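Local coordinates for regulatory protein PcrH (Pseudomonas aeruginosa, PDB 2XCB) that acts as a type III secretion chaperone that binds the chaperone-binding region of the translocator protein PopD, probably holding it ready for export, at residues A[29-42]-A[57-70]. Residues are numbered along the deposited sequence; the frame is centred on the assembly and turned at random.
Sequences YQAGKWDDAQKIFQ and GLGACRQSLGLYEQ
Helix 34-42 runs nearly antiparallel to helix 57-64, the axes 8.5 Å apart and 152° between their directions, with Trp34 beside Cys61 and Phe41 beside Leu58 at the CA level. Cys61 is a knob among Tyr29, Ala37, Gln38 and Phe41: its SG lies 3.5 Å from Ala37 CB and, in the plane of the Phe41 ring, reaches that ring's edge at CD2. One face of Phe41 rests on bare backbone, Gly57 CA standing 3.7 Å from the ring centroid and 7° off the normal, a CH-pi contact. Ser64 CB sits likewise over the five-membered ring of Trp34, 3.6 Å from its centroid, while Gly32 O lies over the opposite face, toward the rim.

Gln38, with CG anti to the backbone N (chi1 -170°) and extended beyond it, carries its amide across Arg62. Arg62 NE donates to Gln38 OE1 at 3.0 Å, nearly straight and in the guanidinium plane, although the two planar groups stand almost perpendicular. A longer bond from Arg62 NH1 to Gln70 O (3.3 Å) links it to helix 68-81, while Gln70 OE1 and Leu58 CD1 lie over opposite guanidinium faces.

The antiparallel packing is consistent with the tetratricopeptide-repeat fold of such chaperones. Tyr29 OH bonds to the bound peptide's backbone and, through a water, to Ser64 OG and Ala60 O; the peptide also packs on Phe41 and Ala60. Ala37 and Ile40 touch helix 15-30, and Leu58 and Ala60 touch helix 68-81.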
ATOM      1  N   TYR A  29       0.095  -8.277  -8.623  1.00 31.16           N
ATOM      2  CA  TYR A  29       0.471  -9.654  -8.959  1.00 29.27           C
ATOM      3  C   TYR A  29      -0.271 -10.196 -10.175  1.00 29.45           C
ATOM      4  O   TYR A  29       0.381 -10.707 -11.081  1.00 26.24           O
ATOM      5  CB  TYR A  29       0.297 -10.608  -7.752  1.00 29.32           C
ATOM      6  CG  TYR A  29       0.775 -12.015  -8.056  1.00 25.64           C
ATOM      7  CD1 TYR A  29       2.147 -12.327  -8.078  1.00 23.94           C
ATOM      8  CD2 TYR A  29      -0.126 -13.013  -8.358  1.00 29.53           C
ATOM      9  CE1 TYR A  29       2.576 -13.638  -8.402  1.00 23.65           C
ATOM     10  CE2 TYR A  29       0.281 -14.299  -8.649  1.00 28.06           C
ATOM     11  CZ  TYR A  29       1.621 -14.615  -8.634  1.00 30.59           C
ATOM     12  OH  TYR A  29       1.996 -15.888  -8.990  1.00 31.14           O
ATOM     13  N   GLN A  30      -1.617 -10.096 -10.193  1.00 29.03           N
ATOM     14  CA  GLN A  30      -2.409 -10.544 -11.337  1.00 33.12           C
ATOM     15  C   GLN A  30      -1.981  -9.846 -12.672  1.00 33.78           C
ATOM     16  O   GLN A  30      -2.140 -10.404 -13.732  1.00 35.68           O
ATOM     17  CB  GLN A  30      -3.939 -10.321 -11.119  1.00 33.24           C
ATOM     18  CG  GLN A  30      -4.543 -10.953  -9.859  1.00 36.74           C
ATOM     19  CD  GLN A  30      -4.427 -12.476  -9.835  1.00 42.18           C
ATOM     20  OE1 GLN A  30      -5.154 -13.174 -10.538  1.00 45.73           O
ATOM     21  NE2 GLN A  30      -3.517 -12.991  -9.028  1.00 39.24           N
ATOM     22  N   ALA A  31      -1.464  -8.626 -12.609  1.00 33.35           N
ATOM     23  CA  ALA A  31      -1.056  -7.890 -13.795  1.00 33.22           C
ATOM     24  C   ALA A  31       0.449  -8.126 -14.111  1.00 34.03           C
ATOM     25  O   ALA A  31       1.017  -7.470 -14.977  1.00 35.21           O
ATOM     26  CB  ALA A  31      -1.339  -6.402 -13.601  1.00 33.28           C
ATOM     27  N   GLY A  32       1.102  -9.026 -13.392  1.00 32.19           N
ATOM     28  CA  GLY A  32       2.496  -9.338 -13.720  1.00 31.64           C
ATOM     29  C   GLY A  32       3.451  -8.255 -13.317  1.00 30.31           C
ATOM     30  O   GLY A  32       4.661  -8.287 -13.651  1.00 29.31           O
ATOM     31  N   LYS A  33       2.954  -7.339 -12.498  1.00 30.06           N
ATOM     32  CA  LYS A  33       3.774  -6.287 -11.949  0.50 30.07           C
ATOM     33  C   LYS A  33       4.497  -6.840 -10.682  1.00 30.10           C
ATOM     34  O   LYS A  33       4.162  -6.440  -9.526  1.00 29.18           O
ATOM     35  CB  LYS A  33       2.898  -5.040 -11.676  0.50 29.82           C
ATOM     36  CG  LYS A  33       2.493  -4.212 -12.952  0.50 30.23           C
ATOM     37  CD  LYS A  33       2.182  -2.725 -12.605  0.50 31.32           C
ATOM     38  CE  LYS A  33       1.338  -2.013 -13.684  0.50 34.65           C
ATOM     39  NZ  LYS A  33      -0.136  -2.320 -13.654  0.50 36.36           N
ATOM     40  N   TRP A  34       5.455  -7.725 -10.896  1.00 28.63           N
ATOM     41  CA  TRP A  34       6.013  -8.480  -9.773  1.00 28.77           C
ATOM     42  C   TRP A  34       6.875  -7.694  -8.785  1.00 28.68           C
ATOM     43  O   TRP A  34       6.881  -7.982  -7.583  1.00 27.11           O
ATOM     44  CB  TRP A  34       6.659  -9.758 -10.278  1.00 27.99           C
ATOM     45  CG  TRP A  34       5.716 -10.628 -11.084  1.00 30.45           C
ATOM     46  CD1 TRP A  34       4.402 -11.002 -10.767  1.00 32.36           C
ATOM     47  CD2 TRP A  34       6.006 -11.228 -12.308  1.00 34.82           C
ATOM     48  NE1 TRP A  34       3.877 -11.830 -11.739  1.00 34.06           N
ATOM     49  CE2 TRP A  34       4.845 -11.987 -12.702  1.00 36.41           C
ATOM     50  CE3 TRP A  34       7.129 -11.220 -13.122  1.00 36.54           C
ATOM     51  CZ2 TRP A  34       4.796 -12.706 -13.858  1.00 38.64           C
ATOM     52  CZ3 TRP A  34       7.086 -11.960 -14.274  1.00 43.67           C
ATOM     53  CH2 TRP A  34       5.922 -12.696 -14.643  1.00 43.11           C
ATOM     54  N   ASP A  35       7.613  -6.697  -9.285  1.00 29.28           N
ATOM     55  CA  ASP A  35       8.455  -5.890  -8.392  1.00 30.73           C
ATOM     56  C   ASP A  35       7.650  -5.041  -7.421  1.00 28.93           C
ATOM     57  O   ASP A  35       8.028  -4.861  -6.267  1.00 26.44           O
ATOM     58  CB  ASP A  35       9.360  -4.972  -9.219  1.00 32.51           C
ATOM     59  CG  ASP A  35      10.745  -5.519  -9.287  1.00 40.21           C
ATOM     60  OD1 ASP A  35      11.402  -5.538  -8.187  1.00 46.43           O
ATOM     61  OD2 ASP A  35      11.138  -5.985 -10.398  1.00 43.52           O
ATOM     62  N   ASP A  36       6.562  -4.503  -7.936  1.00 26.67           N
ATOM     63  CA  ASP A  36       5.684  -3.675  -7.144  1.00 27.73           C
ATOM     64  C   ASP A  36       4.902  -4.538  -6.172  1.00 26.45           C
ATOM     65  O   ASP A  36       4.724  -4.163  -5.020  1.00 25.46           O
ATOM     66  CB  ASP A  36       4.692  -2.971  -8.041  1.00 26.84           C
ATOM     67  CG  ASP A  36       5.265  -1.666  -8.639  1.00 28.10           C
ATOM     68  OD1 ASP A  36       6.474  -1.278  -8.499  1.00 25.15           O
ATOM     69  OD2 ASP A  36       4.443  -0.999  -9.191  1.00 27.23           O
ATOM     70  N   ALA A  37       4.419  -5.675  -6.659  1.00 24.86           N
ATOM     71  CA  ALA A  37       3.674  -6.596  -5.806  1.00 23.15           C
ATOM     72  C   ALA A  37       4.605  -7.089  -4.681  1.00 21.61           C
ATOM     73  O   ALA A  37       4.230  -7.140  -3.512  1.00 18.39           O
ATOM     74  CB  ALA A  37       3.126  -7.728  -6.619  1.00 22.05           C
ATOM     75  N   GLN A  38       5.837  -7.411  -5.034  1.00 21.28           N
ATOM     76  CA  GLN A  38       6.772  -7.860  -3.977  1.00 21.18           C
ATOM     77  C   GLN A  38       6.901  -6.840  -2.833  1.00 21.49           C
ATOM     78  O   GLN A  38       6.998  -7.195  -1.661  1.00 19.67           O
ATOM     79  CB  GLN A  38       8.166  -8.068  -4.553  1.00 20.78           C
ATOM     80  CG  GLN A  38       9.091  -8.762  -3.520  1.00 20.29           C
ATOM     81  CD  GLN A  38      10.520  -8.897  -4.005  1.00 26.41           C
ATOM     82  OE1 GLN A  38      11.371  -9.504  -3.330  1.00 26.52           O
ATOM     83  NE2 GLN A  38      10.817  -8.255  -5.117  1.00 23.01           N
ATOM     84  N   LYS A  39       7.025  -5.579  -3.200  1.00 21.18           N
ATOM     85  CA  LYS A  39       7.171  -4.526  -2.222  1.00 22.40           C
ATOM     86  C   LYS A  39       5.927  -4.380  -1.368  1.00 21.24           C
ATOM     87  O   LYS A  39       6.018  -4.154  -0.173  1.00 22.21           O
ATOM     88  CB  LYS A  39       7.457  -3.169  -2.935  1.00 23.33           C
ATOM     89  CG  LYS A  39       8.815  -3.157  -3.633  1.00 24.88           C
ATOM     90  CD  LYS A  39       9.002  -2.042  -4.554  1.00 27.69           C
ATOM     91  CE  LYS A  39      10.524  -1.992  -4.866  1.00 35.68           C
ATOM     92  NZ  LYS A  39      10.729  -1.046  -5.987  1.00 39.66           N
ATOM     93  N   ILE A  40       4.760  -4.428  -1.968  1.00 21.39           N
ATOM     94  CA  ILE A  40       3.544  -4.401  -1.149  1.00 21.43           C
ATOM     95  C   ILE A  40       3.467  -5.605  -0.160  1.00 23.03           C
ATOM     96  O   ILE A  40       3.200  -5.454   1.051  1.00 21.15           O
ATOM     97  CB  ILE A  40       2.344  -4.320  -2.095  1.00 22.68           C
ATOM     98  CG1 ILE A  40       2.464  -2.999  -2.871  1.00 23.61           C
ATOM     99  CG2 ILE A  40       1.013  -4.468  -1.320  1.00 20.88           C
ATOM    100  CD1 ILE A  40       2.094  -1.777  -1.995  1.00 30.97           C
ATOM    101  N   PHE A  41       3.818  -6.817  -0.654  1.00 22.47           N
ATOM    102  CA  PHE A  41       3.744  -7.975   0.241  1.00 19.83           C
ATOM    103  C   PHE A  41       4.817  -7.936   1.327  1.00 20.83           C
ATOM    104  O   PHE A  41       4.533  -8.347   2.458  1.00 19.53           O
ATOM    105  CB  PHE A  41       3.785  -9.310  -0.548  1.00 18.29           C
ATOM    106  CG  PHE A  41       2.568  -9.545  -1.344  1.00 18.68           C
ATOM    107  CD1 PHE A  41       1.341  -9.603  -0.743  1.00 23.02           C
ATOM    108  CD2 PHE A  41       2.657  -9.749  -2.716  1.00 21.45           C
ATOM    109  CE1 PHE A  41       0.185  -9.832  -1.529  1.00 24.02           C
ATOM    110  CE2 PHE A  41       1.557  -9.981  -3.456  1.00 24.21           C
ATOM    111  CZ  PHE A  41       0.336  -9.993  -2.889  1.00 22.25           C
ATOM    112  N   GLN A  42       6.013  -7.458   0.974  1.00 19.97           N
ATOM    113  CA  GLN A  42       7.053  -7.309   1.917  1.00 21.68           C
ATOM    114  C   GLN A  42       6.558  -6.342   2.988  1.00 22.10           C
ATOM    115  O   GLN A  42       6.766  -6.591   4.180  1.00 20.21           O
ATOM    116  CB  GLN A  42       8.328  -6.832   1.206  1.00 23.26           C
ATOM    117  CG  GLN A  42       9.444  -6.280   2.072  1.00 33.25           C
ATOM    118  CD  GLN A  42      10.274  -7.334   2.802  1.00 42.30           C
ATOM    119  OE1 GLN A  42      10.404  -8.467   2.358  1.00 47.72           O
ATOM    120  NE2 GLN A  42      10.852  -6.942   3.925  1.00 44.85           N
ATOM    121  N   GLY A  57       1.963 -14.536  -0.950  1.00 18.26           N
ATOM    122  CA  GLY A  57       2.131 -13.419  -1.931  1.00 17.40           C
ATOM    123  C   GLY A  57       3.611 -13.016  -2.183  1.00 17.76           C
ATOM    124  O   GLY A  57       4.082 -12.950  -3.359  1.00 16.90           O
ATOM    125  N   LEU A  58       4.342 -12.821  -1.095  1.00 16.90           N
ATOM    126  CA  LEU A  58       5.755 -12.417  -1.201  1.00 16.65           C
ATOM    127  C   LEU A  58       6.479 -13.546  -1.955  1.00 17.79           C
ATOM    128  O   LEU A  58       7.292 -13.301  -2.897  1.00 18.39           O
ATOM    129  CB  LEU A  58       6.304 -12.208   0.219  1.00 17.22           C
ATOM    130  CG  LEU A  58       7.792 -11.816   0.378  1.00 14.41           C
ATOM    131  CD1 LEU A  58       8.078 -10.590  -0.463  1.00 18.63           C
ATOM    132  CD2 LEU A  58       8.351 -11.642   1.847  1.00 14.68           C
ATOM    133  N   GLY A  59       6.319 -14.787  -1.466  1.00 16.46           N
ATOM    134  CA  GLY A  59       6.945 -15.978  -2.193  1.00 16.85           C
ATOM    135  C   GLY A  59       6.656 -16.040  -3.666  1.00 17.22           C
ATOM    136  O   GLY A  59       7.558 -16.194  -4.439  1.00 18.55           O
ATOM    137  N   ALA A  60       5.383 -15.878  -4.065  1.00 16.57           N
ATOM    138  CA  ALA A  60       4.980 -15.999  -5.429  1.00 17.86           C
ATOM    139  C   ALA A  60       5.667 -14.910  -6.283  1.00 19.75           C
ATOM    140  O   ALA A  60       6.101 -15.166  -7.434  1.00 18.90           O
ATOM    141  CB  ALA A  60       3.465 -15.882  -5.482  1.00 17.52           C
ATOM    142  N   CYS A  61       5.794 -13.685  -5.723  1.00 19.22           N
ATOM    143  CA  CYS A  61       6.455 -12.598  -6.441  1.00 20.10           C
ATOM    144  C   CYS A  61       7.901 -12.863  -6.710  1.00 19.74           C
ATOM    145  O   CYS A  61       8.356 -12.652  -7.812  1.00 19.44           O
ATOM    146  CB  CYS A  61       6.350 -11.250  -5.675  1.00 19.84           C
ATOM    147  SG  CYS A  61       4.738 -10.660  -5.643  1.00 23.79           S
ATOM    148  N   ARG A  62       8.598 -13.344  -5.695  1.00 19.12           N
ATOM    149  CA  ARG A  62       9.997 -13.659  -5.819  1.00 20.30           C
ATOM    150  C   ARG A  62      10.246 -14.853  -6.796  1.00 20.70           C
ATOM    151  O   ARG A  62      11.168 -14.839  -7.629  1.00 21.73           O
ATOM    152  CB  ARG A  62      10.531 -13.973  -4.438  1.00 19.60           C
ATOM    153  CG  ARG A  62      10.690 -12.698  -3.598  1.00 21.04           C
ATOM    154  CD  ARG A  62      10.886 -13.025  -2.145  1.00 22.87           C
ATOM    155  NE  ARG A  62      11.284 -11.827  -1.408  1.00 22.83           N
ATOM    156  CZ  ARG A  62      11.734 -11.793  -0.152  1.00 22.90           C
ATOM    157  NH1 ARG A  62      11.794 -12.888   0.628  1.00 18.95           N
ATOM    158  NH2 ARG A  62      12.009 -10.592   0.378  1.00 21.10           N
ATOM    159  N   GLN A  63       9.389 -15.858  -6.689  1.00 20.83           N
ATOM    160  CA  GLN A  63       9.417 -16.960  -7.654  1.00 21.28           C
ATOM    161  C   GLN A  63       9.336 -16.453  -9.096  1.00 22.35           C
ATOM    162  O   GLN A  63      10.153 -16.850  -9.922  1.00 20.43           O
ATOM    163  CB  GLN A  63       8.298 -17.985  -7.397  1.00 20.20           C
ATOM    164  CG  GLN A  63       8.590 -19.348  -8.113  1.00 19.95           C
ATOM    165  CD  GLN A  63       7.523 -20.416  -7.826  1.00 22.73           C
ATOM    166  OE1 GLN A  63       6.858 -20.373  -6.824  1.00 21.67           O
ATOM    167  NE2 GLN A  63       7.391 -21.388  -8.736  1.00 23.79           N
ATOM    168  N   SER A  64       8.371 -15.566  -9.384  1.00 24.47           N
ATOM    169  CA  SER A  64       8.146 -15.066 -10.737  1.00 25.43           C
ATOM    170  C   SER A  64       9.298 -14.221 -11.259  1.00 26.08           C
ATOM    171  O   SER A  64       9.461 -14.092 -12.473  1.00 27.00           O
ATOM    172  CB  SER A  64       6.868 -14.271 -10.788  1.00 25.93           C
ATOM    173  OG  SER A  64       5.779 -15.138 -10.895  1.00 31.38           O
ATOM    174  N   LEU A  65      10.079 -13.649 -10.341  1.00 24.98           N
ATOM    175  CA  LEU A  65      11.279 -12.878 -10.639  1.00 24.03           C
ATOM    176  C   LEU A  65      12.555 -13.717 -10.616  1.00 23.66           C
ATOM    177  O   LEU A  65      13.657 -13.197 -10.737  1.00 21.92           O
ATOM    178  CB  LEU A  65      11.438 -11.786  -9.549  1.00 23.98           C
ATOM    179  CG  LEU A  65      10.417 -10.641  -9.645  1.00 27.06           C
ATOM    180  CD1 LEU A  65      10.530  -9.785  -8.359  1.00 25.40           C
ATOM    181  CD2 LEU A  65      10.698  -9.805 -10.926  1.00 28.54           C
ATOM    182  N   GLY A  66      12.428 -15.005 -10.378  1.00 22.70           N
ATOM    183  CA  GLY A  66      13.638 -15.854 -10.387  1.00 23.05           C
ATOM    184  C   GLY A  66      14.443 -15.768  -9.158  1.00 22.12           C
ATOM    185  O   GLY A  66      15.621 -16.214  -9.134  1.00 24.05           O
ATOM    186  N   LEU A  67      13.870 -15.226  -8.081  1.00 21.80           N
ATOM    187  CA  LEU A  67      14.616 -15.169  -6.848  1.00 20.47           C
ATOM    188  C   LEU A  67      14.270 -16.403  -6.000  1.00 19.89           C
ATOM    189  O   LEU A  67      13.648 -16.262  -4.958  1.00 17.06           O
ATOM    190  CB  LEU A  67      14.233 -13.897  -6.036  1.00 22.36           C
ATOM    191  CG  LEU A  67      14.619 -12.632  -6.788  1.00 25.06           C
ATOM    192  CD1 LEU A  67      14.097 -11.407  -6.013  1.00 27.46           C
ATOM    193  CD2 LEU A  67      16.189 -12.577  -6.977  1.00 27.82           C
ATOM    194  N   TYR A  68      14.702 -17.603  -6.409  1.00 19.28           N
ATOM    195  CA  TYR A  68      14.206 -18.813  -5.768  1.00 20.02           C
ATOM    196  C   TYR A  68      14.588 -19.006  -4.302  1.00 20.23           C
ATOM    197  O   TYR A  68      13.798 -19.491  -3.536  1.00 20.31           O
ATOM    198  CB  TYR A  68      14.615 -20.042  -6.608  1.00 19.76           C
ATOM    199  CG  TYR A  68      14.215 -19.902  -8.028  1.00 20.70           C
ATOM    200  CD1 TYR A  68      12.886 -20.006  -8.371  1.00 18.89           C
ATOM    201  CD2 TYR A  68      15.166 -19.610  -9.041  1.00 23.35           C
ATOM    202  CE1 TYR A  68      12.484 -19.870  -9.662  1.00 24.95           C
ATOM    203  CE2 TYR A  68      14.775 -19.460 -10.359  1.00 24.72           C
ATOM    204  CZ  TYR A  68      13.417 -19.618 -10.647  1.00 25.63           C
ATOM    205  OH  TYR A  68      12.958 -19.497 -11.887  1.00 27.16           O
ATOM    206  N   GLU A  69      15.816 -18.673  -3.932  1.00 20.38           N
ATOM    207  CA  GLU A  69      16.237 -18.827  -2.544  0.50 21.29           C
ATOM    208  C   GLU A  69      15.406 -17.888  -1.622  1.00 22.20           C
ATOM    209  O   GLU A  69      14.947 -18.306  -0.535  1.00 21.59           O
ATOM    210  CB  GLU A  69      17.729 -18.544  -2.407  0.50 21.91           C
ATOM    211  CG  GLU A  69      18.599 -19.456  -3.228  0.50 23.22           C
ATOM    212  CD  GLU A  69      18.970 -20.740  -2.508  0.50 28.06           C
ATOM    213  OE1 GLU A  69      18.309 -21.109  -1.495  0.50 27.08           O
ATOM    214  OE2 GLU A  69      19.939 -21.388  -2.986  0.50 30.52           O
ATOM    215  N   GLN A  70      15.170 -16.649  -2.051  1.00 22.04           N
ATOM    216  CA  GLN A  70      14.324 -15.738  -1.227  1.00 22.91           C
ATOM    217  C   GLN A  70      12.865 -16.182  -1.218  1.00 20.03           C
ATOM    218  O   GLN A  70      12.187 -16.047  -0.180  1.00 20.53           O
ATOM    219  CB  GLN A  70      14.405 -14.313  -1.730  1.00 23.10           C
ATOM    220  CG  GLN A  70      15.813 -13.753  -1.613  1.00 28.98           C
ATOM    221  CD  GLN A  70      15.814 -12.255  -1.964  1.00 35.88           C
ATOM    222  OE1 GLN A  70      14.900 -11.549  -1.590  1.00 40.92           O
ATOM    223  NE2 GLN A  70      16.806 -11.796  -2.683  1.00 38.29           N
TER
HETATM  224  O   HOH W   1       4.526 -16.664  -9.214  1.00 30.33           O
HETATM  225  O   HOH W   2      13.733  -9.393  -2.800  1.00 33.74           O
HETATM  226  O   HOH W   3      11.174  -7.793  -0.049  1.00 40.21           O